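Local coordinates for protein D,D-dipeptidase/D,D-carboxypeptidase (Enterococcus faecalis, PDB 4MUQ) that is a zinc-dependent D,D-peptidase of vancomycin resistance that cleaves the D-alanyl-D-alanine dipeptide and probably also acts as a D,D-carboxypeptidase, at residues 75-78 against 79-83; 177-180 against 181-185; 62-65 against 66-69; 135-138 against 139-143. All blocks are in the same frame, centred on the assembly; numbering follows the deposited sequence. Where two conformers were deposited one is given.

All four contacts are local, each within one continuous run of chain, and all are partly buried. Contact 1 starts helix 77-91 and is the one in the ligand pocket, its arginine and glutamine hydrogen-bonded to the inhibitor beside the zinc. Contact 2 ends helix 176-183, with Met-180 buried while Gln-181 and Glu-182 face solvent. Contacts 3 and 4 lie about 10 Å apart between centres and touch: Ile-62 and Ser-67 pack against Ile-135 and Phe-139 of helix 134-142. The isoleucines of contact 3 and Phe-139 of contact 4 are buried; Gly-65, Asn-66 and Arg-141 are exposed. Contact 4 adds a salt-bridge network, whereas contact 3 relies on a tight turn, a water and isoleucine packing.

Contact 1: 75-78 against 79-83; sequences RSLE and EQTAI. With 2D8 ((2R)-3-[(R)-[(1S)-1-aminoethyl](hydroxy)phosphoryl]-2-methylpropanoic acid), chain D; LY0 ((2R)-3-[(R)-[(1R)-1-aminoethyl](hydroxy)phosphoryl]-2-methylpropanoic acid), chain C.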
loop_
_atom_site.group_PDB
_atom_site.type_symbol
_atom_site.label_atom_id
_atom_site.label_comp_id
_atom_site.label_asym_id
_atom_site.label_seq_id
_atom_site.Cartn_x
_atom_site.Cartn_y
_atom_site.Cartn_z
ATOM N N ARG A 75 -11.375 1.510 5.985
ATOM C CA ARG A 75 -12.817 1.629 5.781
ATOM C C ARG A 75 -13.386 0.248 5.551
ATOM O O ARG A 75 -12.801 -0.571 4.828
ATOM C CB ARG A 75 -13.140 2.549 4.599
ATOM C CG ARG A 75 -12.535 3.930 4.782
ATOM C CD ARG A 75 -13.161 5.006 3.922
ATOM N NE ARG A 75 -12.954 4.808 2.491
ATOM C CZ ARG A 75 -12.221 5.605 1.702
ATOM N NH1 ARG A 75 -11.550 6.648 2.179
ATOM N NH2 ARG A 75 -12.138 5.335 0.418
ATOM N N SER A 76 -14.511 -0.012 6.194
ATOM C CA SER A 76 -15.248 -1.245 6.002
ATOM C C SER A 76 -16.003 -1.199 4.683
ATOM O O SER A 76 -16.125 -0.153 4.049
ATOM C CB SER A 76 -16.263 -1.404 7.112
ATOM O OG SER A 76 -17.229 -0.362 7.049
ATOM N N LEU A 77 -16.560 -2.341 4.300
ATOM C CA LEU A 77 -17.345 -2.413 3.077
ATOM C C LEU A 77 -18.562 -1.484 3.116
ATOM O O LEU A 77 -18.856 -0.792 2.136
ATOM C CB LEU A 77 -17.802 -3.853 2.852
ATOM C CG LEU A 77 -18.736 -4.053 1.655
ATOM C CD1 LEU A 77 -18.040 -3.698 0.350
ATOM C CD2 LEU A 77 -19.233 -5.489 1.624
ATOM N N GLU A 78 -19.268 -1.460 4.246
ATOM C CA GLU A 78 -20.410 -0.551 4.352
ATOM C C GLU A 78 -20.007 0.912 4.217
ATOM O O GLU A 78 -20.709 1.691 3.567
ATOM C CB GLU A 78 -21.241 -0.809 5.621
ATOM C CG GLU A 78 -20.627 -0.339 6.951
ATOM C CD GLU A 78 -20.875 1.147 7.266
ATOM O OE1 GLU A 78 -20.234 1.650 8.212
ATOM O OE2 GLU A 78 -21.698 1.813 6.586
ATOM N N GLU A 79 -18.873 1.295 4.803
ATOM C CA GLU A 79 -18.375 2.663 4.677
ATOM C C GLU A 79 -18.057 3.017 3.228
ATOM O O GLU A 79 -18.404 4.097 2.727
ATOM C CB GLU A 79 -17.100 2.838 5.489
ATOM C CG GLU A 79 -17.273 2.812 6.980
ATOM C CD GLU A 79 -15.935 2.956 7.664
ATOM O OE1 GLU A 79 -15.442 1.959 8.225
ATOM O OE2 GLU A 79 -15.362 4.064 7.600
ATOM N N GLN A 80 -17.346 2.121 2.544
ATOM C CA GLN A 80 -16.970 2.394 1.167
ATOM C C GLN A 80 -18.207 2.502 0.265
ATOM O O GLN A 80 -18.272 3.347 -0.643
ATOM C CB GLN A 80 -16.024 1.306 0.655
ATOM C CG GLN A 80 -15.475 1.571 -0.740
ATOM C CD GLN A 80 -14.482 2.721 -0.753
ATOM O OE1 GLN A 80 -13.930 3.094 0.288
ATOM N NE2 GLN A 80 -14.249 3.288 -1.934
ATOM N N THR A 81 -19.191 1.654 0.534
ATOM C CA THR A 81 -20.444 1.666 -0.212
ATOM C C THR A 81 -21.181 2.986 0.002
ATOM O O THR A 81 -21.667 3.616 -0.960
ATOM C CB THR A 81 -21.334 0.486 0.208
ATOM O OG1 THR A 81 -20.611 -0.742 -0.007
ATOM C CG2 THR A 81 -22.605 0.424 -0.605
ATOM N N ALA A 82 -21.249 3.429 1.260
ATOM C CA ALA A 82 -21.891 4.713 1.571
ATOM C C ALA A 82 -21.174 5.878 0.890
ATOM O O ALA A 82 -21.822 6.800 0.382
ATOM C CB ALA A 82 -21.951 4.931 3.085
ATOM N N ILE A 83 -19.848 5.842 0.870
ATOM C CA ILE A 83 -19.108 6.934 0.242
ATOM C C ILE A 83 -19.400 6.947 -1.251
ATOM O O ILE A 83 -19.680 8.003 -1.822
ATOM C CB ILE A 83 -17.594 6.836 0.490
ATOM C CG1 ILE A 83 -17.287 7.111 1.960
ATOM C CG2 ILE A 83 -16.813 7.797 -0.423
ATOM C CD1 ILE A 83 -15.890 6.663 2.359
HETATM C C4 2D8 D . -10.335 7.159 -3.386
HETATM C C5 2D8 D . -9.788 5.768 -3.443
HETATM C C6 2D8 D . -10.724 4.810 -2.721
HETATM C C7 2D8 D . -9.598 5.395 -4.901
HETATM N N1 2D8 D . -10.941 10.156 -0.555
HETATM P P 2D8 D . -10.021 8.025 -1.823
HETATM C C1 2D8 D . -12.568 8.631 -1.543
HETATM C C2 2D8 D . -11.244 9.358 -1.673
HETATM O O31 2D8 D . -10.174 7.000 -0.675
HETATM O O32 2D8 D . -8.585 8.627 -1.701
HETATM O O61 2D8 D . -10.210 3.854 -2.167
HETATM O O62 2D8 D . -11.927 5.009 -2.755
HETATM P P LY0 C . -10.025 8.026 -1.816
HETATM C C1 LY0 C . -12.576 8.598 -1.543
HETATM N N1 LY0 C . -11.301 10.205 -2.665
HETATM C C2 LY0 C . -11.255 9.340 -1.555
HETATM C C4 LY0 C . -10.343 7.164 -3.381
HETATM C C5 LY0 C . -9.791 5.772 -3.441
HETATM C C6 LY0 C . -10.724 4.812 -2.722
HETATM C C7 LY0 C . -9.598 5.397 -4.900
HETATM O O31 LY0 C . -10.156 6.993 -0.674
HETATM O O32 LY0 C . -8.585 8.625 -1.702
HETATM O O61 LY0 C . -10.209 3.855 -2.167
HETATM O O62 LY0 C . -11.927 5.009 -2.755
#
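Arg-75 grips the side-chain amide of Gln-80 side-on, two nitrogens sharing one oxygen. Its NE lies 3.0 Å from Gln-80 OE1, nearly in line with the C=O bond, while its NH2 meets the same OE1 at 2.9 Å, in the carbonyl plane and on a lone pair. The guanidinium and amide planes are just 20° apart, so the pair makes an almost flat unit, with Ile-83 CD1 over one guanidinium face, 3.5 Å from Arg-75 NE. A bend of the glutamine at chi2 (70°) turns its amide toward the arginine.

Both residues hold the phosphinate inhibitor, modelled as two diastereomers in one place. Arg-75 NH2 donates to O31 of either at 2.8 Å, NH1 adds a longer bond to that oxygen, and Gln-80 NE2 reaches the inhibitor carboxylate O62 at 3.0 Å. Arg-75 NH1 also bonds to Ser-72 OG, and Gln-80 NE2 to Ala-101 O.

Capping bonds between side chain and backbone start the helix. Ser-76 N points straight at Glu-79 OE1, 3.0 Å away and above the carboxylate plane, in the glutamate conformer described; Glu-79 N returns a bond to Ser-76 OG at 3.2 Å. Thr-81 N and OG1 approach Leu-77 O from opposite faces.

Ser-76 and Glu-79 thus form a capping box at the start of helix 77-91, while Arg-75 just before it lies beside the zinc site of His-108, Asp-115 and His-168 in a Hedgehog/D,D-peptidase fold.

Contact 2: 177-180 against 181-185; sequences SKIM and QENGF
Ser-177, Lys-178 and Ile-179 give their carbonyls to Gln-181, Glu-182 and Asn-183 N in regular helical order, but Met-180 O takes Phe-185 N, five residues on, at 2.8 Å. On the outer flank Lys-178 and Gln-181 lie side by side, pointing the same way. The lysine bends at chi2 (65°), which carries its NZ to 2.9 Å from Gln-181 OE1, in the plane of that amide carbonyl. The same NZ makes a salt bridge to Asp-145. Glu-182 crosses the lysine at about a right angle, its OE2 3.7 Å from Lys-178 CG, so it is the aliphatic part of the lysine that it meets.

The bond to Phe-185 N belongs to a Schellman motif: Gly-184 leaves the helix with positive phi (64°), and its N bonds to Gln-181 O in the inner ring of the turn. Asn-183 helps to close the end. Its ND2 reaches Ile-179 O at 3.0 Å, while its backbone N comes to that oxygen from the opposite face of the carbonyl, so the side chain adds a second grip to the last turn.

On the inner side Met-180 meets Phe-185 obliquely, CB to CB 4.1 Å, and its CE touches Phe-185 O at 3.6 Å. Asn-183 CB sits over the centre of the Phe-185 ring. Helix 187-194 covers this side with Leu-187 and Tyr-190, and the ring of Phe-193 meets that of Phe-185 at a steep tilt.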
loop_
_atom_site.group_PDB
_atom_site.type_symbol
_atom_site.label_atom_id
_atom_site.label_comp_id
_atom_site.label_asym_id
_atom_site.label_seq_id
_atom_site.Cartn_x
_atom_site.Cartn_y
_atom_site.Cartn_z
ATOM N N SER A 177 8.672 0.237 -1.816
ATOM C CA SER A 177 8.312 1.635 -2.035
ATOM C C SER A 177 9.451 2.439 -2.650
ATOM O O SER A 177 9.219 3.351 -3.456
ATOM C CB SER A 177 7.856 2.276 -0.723
ATOM O OG SER A 177 8.844 2.135 0.269
ATOM N N LYS A 178 10.678 2.100 -2.272
ATOM C CA LYS A 178 11.854 2.796 -2.777
ATOM C C LYS A 178 12.133 2.401 -4.219
ATOM O O LYS A 178 12.471 3.253 -5.048
ATOM C CB LYS A 178 13.072 2.504 -1.900
ATOM C CG LYS A 178 14.268 3.384 -2.195
ATOM C CD LYS A 178 13.952 4.835 -1.868
ATOM C CE LYS A 178 15.197 5.698 -2.024
ATOM N NZ LYS A 178 14.936 7.104 -1.611
ATOM N N ILE A 179 11.988 1.111 -4.519
ATOM C CA ILE A 179 12.194 0.632 -5.879
ATOM C C ILE A 179 11.149 1.286 -6.785
ATOM O O ILE A 179 11.469 1.709 -7.890
ATOM C CB ILE A 179 12.083 -0.897 -5.940
ATOM C CG1 ILE A 179 13.176 -1.526 -5.084
ATOM C CG2 ILE A 179 12.189 -1.398 -7.376
ATOM C CD1 ILE A 179 12.947 -2.991 -4.798
ATOM N N MET A 180 9.910 1.412 -6.309
ATOM C CA MET A 180 8.879 2.083 -7.096
ATOM C C MET A 180 9.223 3.551 -7.333
ATOM O O MET A 180 9.052 4.059 -8.442
ATOM C CB MET A 180 7.524 1.953 -6.420
ATOM C CG MET A 180 7.012 0.520 -6.421
ATOM S SD MET A 180 5.577 0.278 -5.378
ATOM C CE MET A 180 4.426 1.439 -6.102
ATOM N N GLN A 181 9.746 4.209 -6.303
ATOM C CA GLN A 181 10.139 5.605 -6.421
ATOM C C GLN A 181 11.265 5.764 -7.437
ATOM O O GLN A 181 11.202 6.638 -8.302
ATOM C CB GLN A 181 10.580 6.160 -5.068
ATOM C CG GLN A 181 11.041 7.623 -5.138
ATOM C CD GLN A 181 11.823 8.062 -3.914
ATOM O OE1 GLN A 181 12.789 7.414 -3.512
ATOM N NE2 GLN A 181 11.406 9.173 -3.315
ATOM N N GLU A 182 12.286 4.910 -7.344
ATOM C CA GLU A 182 13.435 4.982 -8.242
ATOM C C GLU A 182 13.042 4.799 -9.706
ATOM O O GLU A 182 13.650 5.393 -10.597
ATOM C CB GLU A 182 14.480 3.930 -7.863
ATOM C CG GLU A 182 15.152 4.143 -6.514
ATOM C CD GLU A 182 15.953 2.928 -6.059
ATOM O OE1 GLU A 182 15.919 1.893 -6.761
ATOM O OE2 GLU A 182 16.611 3.011 -4.997
ATOM N N ASN A 183 12.032 3.971 -9.952
ATOM C CA ASN A 183 11.620 3.652 -11.318
ATOM C C ASN A 183 10.416 4.441 -11.823
ATOM O O ASN A 183 10.020 4.292 -12.988
ATOM C CB ASN A 183 11.322 2.161 -11.438
ATOM C CG ASN A 183 12.573 1.326 -11.456
ATOM O OD1 ASN A 183 13.243 1.220 -12.484
ATOM N ND2 ASN A 183 12.909 0.734 -10.320
ATOM N N GLY A 184 9.845 5.274 -10.953
ATOM C CA GLY A 184 8.617 5.999 -11.251
ATOM C C GLY A 184 7.408 5.098 -11.470
ATOM O O GLY A 184 6.569 5.383 -12.331
ATOM N N PHE A 185 7.315 4.020 -10.695
ATOM C CA PHE A 185 6.278 3.007 -10.900
ATOM C C PHE A 185 5.036 3.259 -10.073
ATOM O O PHE A 185 5.132 3.540 -8.877
ATOM C CB PHE A 185 6.790 1.632 -10.461
ATOM C CG PHE A 185 7.741 0.976 -11.416
ATOM C CD1 PHE A 185 7.788 1.331 -12.754
ATOM C CD2 PHE A 185 8.586 -0.031 -10.956
ATOM C CE1 PHE A 185 8.671 0.687 -13.622
ATOM C CE2 PHE A 185 9.466 -0.676 -11.809
ATOM C CZ PHE A 185 9.512 -0.316 -13.140
#

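Contact 3: 62-65 against 66-69; sequences ISAG and NSIV
Ala-64 and Ser-67 close a type II' beta turn whose corner residues are Gly-65 and Asn-66, and this turn carries the chain from helix 49-62 into strand 68-72. Just before it, the helix ends in a Schellman motif with Ser-63 at positive phi.

Ala-64 contributes both its carbonyl and its methyl. The carbonyl O accepts Ser-67 N at 2.9 Å, the bond that defines the turn. Ser-67 OG also points at this oxygen, but the separation is too short to be trusted, and the serine has two conformers. The buried methyl packs on Ile-68: CB stands 4.3 Å from Ile-68 CD1, and Phe-59 of the preceding helix packs against both residues.

Gly-65 takes the first corner with phi 59° and psi -120°, a backbone shape in which a side chain would run into Asn-66 N, so that glycine suits it. Asn-66 follows at the second corner and turns outward. Its CB lies 3.5 Å from Gly-65 C, and its amide ND2 bonds to a glycerol, probably from the crystallisation liquor, while its backbone O is held by Asn-119 ND2.

Beneath the turn Ile-62 and Ile-68 bring the two ends together, crossing at about a right angle with their CD1 methyls 4.1 Å apart. Ile-62 reaches across because its CG1 stands between the backbone N and the carbonyl carbon (chi1 68°).

A water bridges the two segments: it donates to Gly-65 O at 2.8 Å and accepts from Ile-68 N at 2.9 Å.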
loop_
_atom_site.group_PDB
_atom_site.type_symbol
_atom_site.label_atom_id
_atom_site.label_comp_id
_atom_site.label_asym_id
_atom_site.label_seq_id
_atom_site.Cartn_x
_atom_site.Cartn_y
_atom_site.Cartn_z
ATOM N N ILE A 62 9.962 14.086 10.011
ATOM C CA ILE A 62 9.751 15.379 9.369
ATOM C C ILE A 62 9.232 16.458 10.326
ATOM O O ILE A 62 8.953 17.581 9.902
ATOM C CB ILE A 62 8.771 15.263 8.178
ATOM C CG1 ILE A 62 7.358 14.944 8.672
ATOM C CG2 ILE A 62 9.249 14.197 7.191
ATOM C CD1 ILE A 62 6.313 14.895 7.569
ATOM N N SER A 63 9.104 16.115 11.607
ATOM C CA SER A 63 8.585 17.045 12.619
ATOM C C SER A 63 7.232 17.650 12.227
ATOM O O SER A 63 7.048 18.871 12.254
ATOM C CB SER A 63 9.601 18.151 12.914
ATOM O OG SER A 63 10.824 17.602 13.373
ATOM N N ALA A 64 6.294 16.784 11.876
ATOM C CA ALA A 64 4.988 17.204 11.385
ATOM C C ALA A 64 4.170 17.900 12.469
ATOM O O ALA A 64 3.345 18.765 12.170
ATOM C CB ALA A 64 4.234 16.016 10.847
ATOM N N GLY A 65 4.403 17.522 13.722
ATOM C CA GLY A 65 3.614 18.049 14.822
ATOM C C GLY A 65 2.141 17.731 14.621
ATOM O O GLY A 65 1.752 16.568 14.526
ATOM N N ASN A 66 1.328 18.776 14.535
ATOM C CA ASN A 66 -0.093 18.637 14.270
ATOM C C ASN A 66 -0.477 19.180 12.904
ATOM O O ASN A 66 -1.657 19.360 12.625
ATOM C CB ASN A 66 -0.890 19.380 15.341
ATOM C CG ASN A 66 -0.672 18.809 16.713
ATOM O OD1 ASN A 66 -1.120 17.698 17.003
ATOM N ND2 ASN A 66 0.025 19.551 17.567
ATOM N N SER A 67 0.519 19.443 12.060
ATOM C CA SER A 67 0.252 20.072 10.771
ATOM C C SER A 67 -0.370 19.118 9.748
ATOM O O SER A 67 -1.028 19.567 8.806
ATOM C CB SER A 67 1.520 20.733 10.218
ATOM O OG SER A 67 2.580 19.800 10.126
ATOM N N ILE A 68 -0.175 17.816 9.941
ATOM C CA ILE A 68 -0.784 16.818 9.070
ATOM C C ILE A 68 -1.760 15.986 9.873
ATOM O O ILE A 68 -1.428 15.496 10.953
ATOM C CB ILE A 68 0.255 15.872 8.437
ATOM C CG1 ILE A 68 1.185 16.653 7.508
ATOM C CG2 ILE A 68 -0.440 14.742 7.670
ATOM C CD1 ILE A 68 2.384 15.856 7.014
ATOM N N VAL A 69 -2.968 15.834 9.350
ATOM C CA VAL A 69 -3.953 15.000 10.015
ATOM C C VAL A 69 -4.382 13.824 9.146
ATOM O O VAL A 69 -4.478 13.938 7.914
ATOM C CB VAL A 69 -5.182 15.810 10.450
ATOM C CG1 VAL A 69 -4.783 16.889 11.453
ATOM C CG2 VAL A 69 -5.854 16.422 9.252
HETATM O O HOH W 1 0.882 15.976 11.928
#

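Contact 4: 135-138 against 139-143; sequences ICDE and FRRAA
Asp-137 sends its carboxylate away from its own backbone N (chi1 -154°), and Arg-140, extended at first, folds at chi3 (-76°) so that its guanidinium swings back alongside the aspartate. The two carboxylate oxygens then serve different arginines. Asp-137 OD1 takes Arg-140 NH1 at 3.0 Å, a bonded salt bridge on the anti lone pair, at the edge of the guanidinium; the two planes are 39° apart. Asp-137 OD2 meets NE of Arg-141 at 3.2 Å, a salt bridge in the conformer described, one of two for this arginine. Arg-141 reaches it by an extended chain whose CG passes 3.2 Å from Asp-137 O. One aspartate is thus shared by two arginines along one flank of the helix, which probably favours its ionised form.

Arg-140 is held all round. Its NE bonds to Gln-150 OE1, its NH1 also to Pro-131 O, and its NH2 to the carbonyls of Phe-130 and Pro-166, with Tyr-132 adding a cation-pi contact. That network fixes the rotation of the guanidinium and so positions the group Asp-137 meets.

The backbone keeps ordinary helical bonding, with Arg-140 N on Cys-136 O at 3.0 Å. Phe-139 turns its ring to the other side of helix 134-142, into the core between Leu-55, Ile-58 and Ile-62 of helix 49-62, Ile-68 of strand 68-72 and Leu-116 of strand 113-118, edge-to-face with Phe-169 of strand 168-171.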
loop_
_atom_site.group_PDB
_atom_site.type_symbol
_atom_site.label_atom_id
_atom_site.label_comp_id
_atom_site.label_asym_id
_atom_site.label_seq_id
_atom_site.Cartn_x
_atom_site.Cartn_y
_atom_site.Cartn_z
ATOM N N ILE A 135 5.261 21.057 4.529
ATOM C CA ILE A 135 5.312 19.849 5.341
ATOM C C ILE A 135 4.695 18.639 4.642
ATOM O O ILE A 135 5.185 17.521 4.790
ATOM C CB ILE A 135 4.670 20.084 6.741
ATOM C CG1 ILE A 135 4.982 18.922 7.683
ATOM C CG2 ILE A 135 3.168 20.332 6.631
ATOM C CD1 ILE A 135 6.466 18.762 7.973
ATOM N N CYS A 136 3.631 18.856 3.870
ATOM C CA CYS A 136 2.986 17.753 3.169
ATOM C C CYS A 136 3.922 17.149 2.133
ATOM O O CYS A 136 3.951 15.931 1.940
ATOM C CB CYS A 136 1.686 18.196 2.500
ATOM S SG CYS A 136 0.419 18.714 3.660
ATOM N N ASP A 137 4.699 18.001 1.473
ATOM C CA ASP A 137 5.655 17.501 0.494
ATOM C C ASP A 137 6.874 16.865 1.161
ATOM O O ASP A 137 7.474 15.943 0.603
ATOM C CB ASP A 137 6.101 18.588 -0.478
ATOM C CG ASP A 137 6.551 18.012 -1.803
ATOM O OD1 ASP A 137 5.813 17.173 -2.360
ATOM O OD2 ASP A 137 7.651 18.370 -2.269
ATOM N N GLU A 138 7.229 17.339 2.349
ATOM C CA GLU A 138 8.254 16.664 3.140
ATOM C C GLU A 138 7.817 15.240 3.457
ATOM O O GLU A 138 8.607 14.298 3.351
ATOM C CB GLU A 138 8.533 17.418 4.442
ATOM C CG GLU A 138 9.338 18.695 4.272
ATOM C CD GLU A 138 9.872 19.219 5.596
ATOM O OE1 GLU A 138 9.620 20.399 5.914
ATOM O OE2 GLU A 138 10.548 18.453 6.319
ATOM N N PHE A 139 6.552 15.068 3.829
ATOM C CA PHE A 139 6.025 13.729 4.026
ATOM C C PHE A 139 6.142 12.907 2.744
ATOM O O PHE A 139 6.604 11.754 2.757
ATOM C CB PHE A 139 4.557 13.751 4.485
ATOM C CG PHE A 139 3.983 12.372 4.671
ATOM C CD1 PHE A 139 4.010 11.764 5.920
ATOM C CD2 PHE A 139 3.453 11.672 3.599
ATOM C CE1 PHE A 139 3.513 10.476 6.097
ATOM C CE2 PHE A 139 2.969 10.378 3.756
ATOM C CZ PHE A 139 2.992 9.786 5.016
ATOM N N ARG A 140 5.670 13.486 1.644
ATOM C CA ARG A 140 5.598 12.776 0.379
ATOM C C ARG A 140 6.983 12.326 -0.064
ATOM O O ARG A 140 7.145 11.208 -0.564
ATOM C CB ARG A 140 4.923 13.662 -0.676
ATOM C CG ARG A 140 4.774 13.033 -2.040
ATOM C CD ARG A 140 4.200 14.049 -3.008
ATOM N NE ARG A 140 2.762 14.269 -2.818
ATOM C CZ ARG A 140 2.239 15.365 -2.267
ATOM N NH1 ARG A 140 3.014 16.335 -1.809
ATOM N NH2 ARG A 140 0.923 15.491 -2.162
ATOM N N ARG A 141 7.986 13.167 0.151
ATOM C CA ARG A 141 9.350 12.845 -0.261
ATOM C C ARG A 141 10.035 11.836 0.672
ATOM O O ARG A 141 10.897 11.069 0.247
ATOM C CB ARG A 141 10.183 14.120 -0.423
ATOM C CG ARG A 141 9.698 15.015 -1.570
ATOM C CD ARG A 141 10.584 16.243 -1.753
ATOM N NE ARG A 141 10.348 16.913 -3.032
ATOM C CZ ARG A 141 11.233 17.699 -3.640
ATOM N NH1 ARG A 141 12.422 17.914 -3.091
ATOM N NH2 ARG A 141 10.934 18.268 -4.800
ATOM N N ALA A 142 9.638 11.822 1.944
ATOM C CA ALA A 142 10.192 10.863 2.910
ATOM C C ALA A 142 9.524 9.486 2.831
ATOM O O ALA A 142 10.142 8.459 3.133
ATOM C CB ALA A 142 10.080 11.403 4.313
ATOM N N ALA A 143 8.262 9.469 2.428
ATOM C CA ALA A 143 7.443 8.265 2.477
ATOM C C ALA A 143 8.082 6.994 1.886
ATOM O O ALA A 143 8.029 5.933 2.525
ATOM C CB ALA A 143 6.070 8.535 1.849
#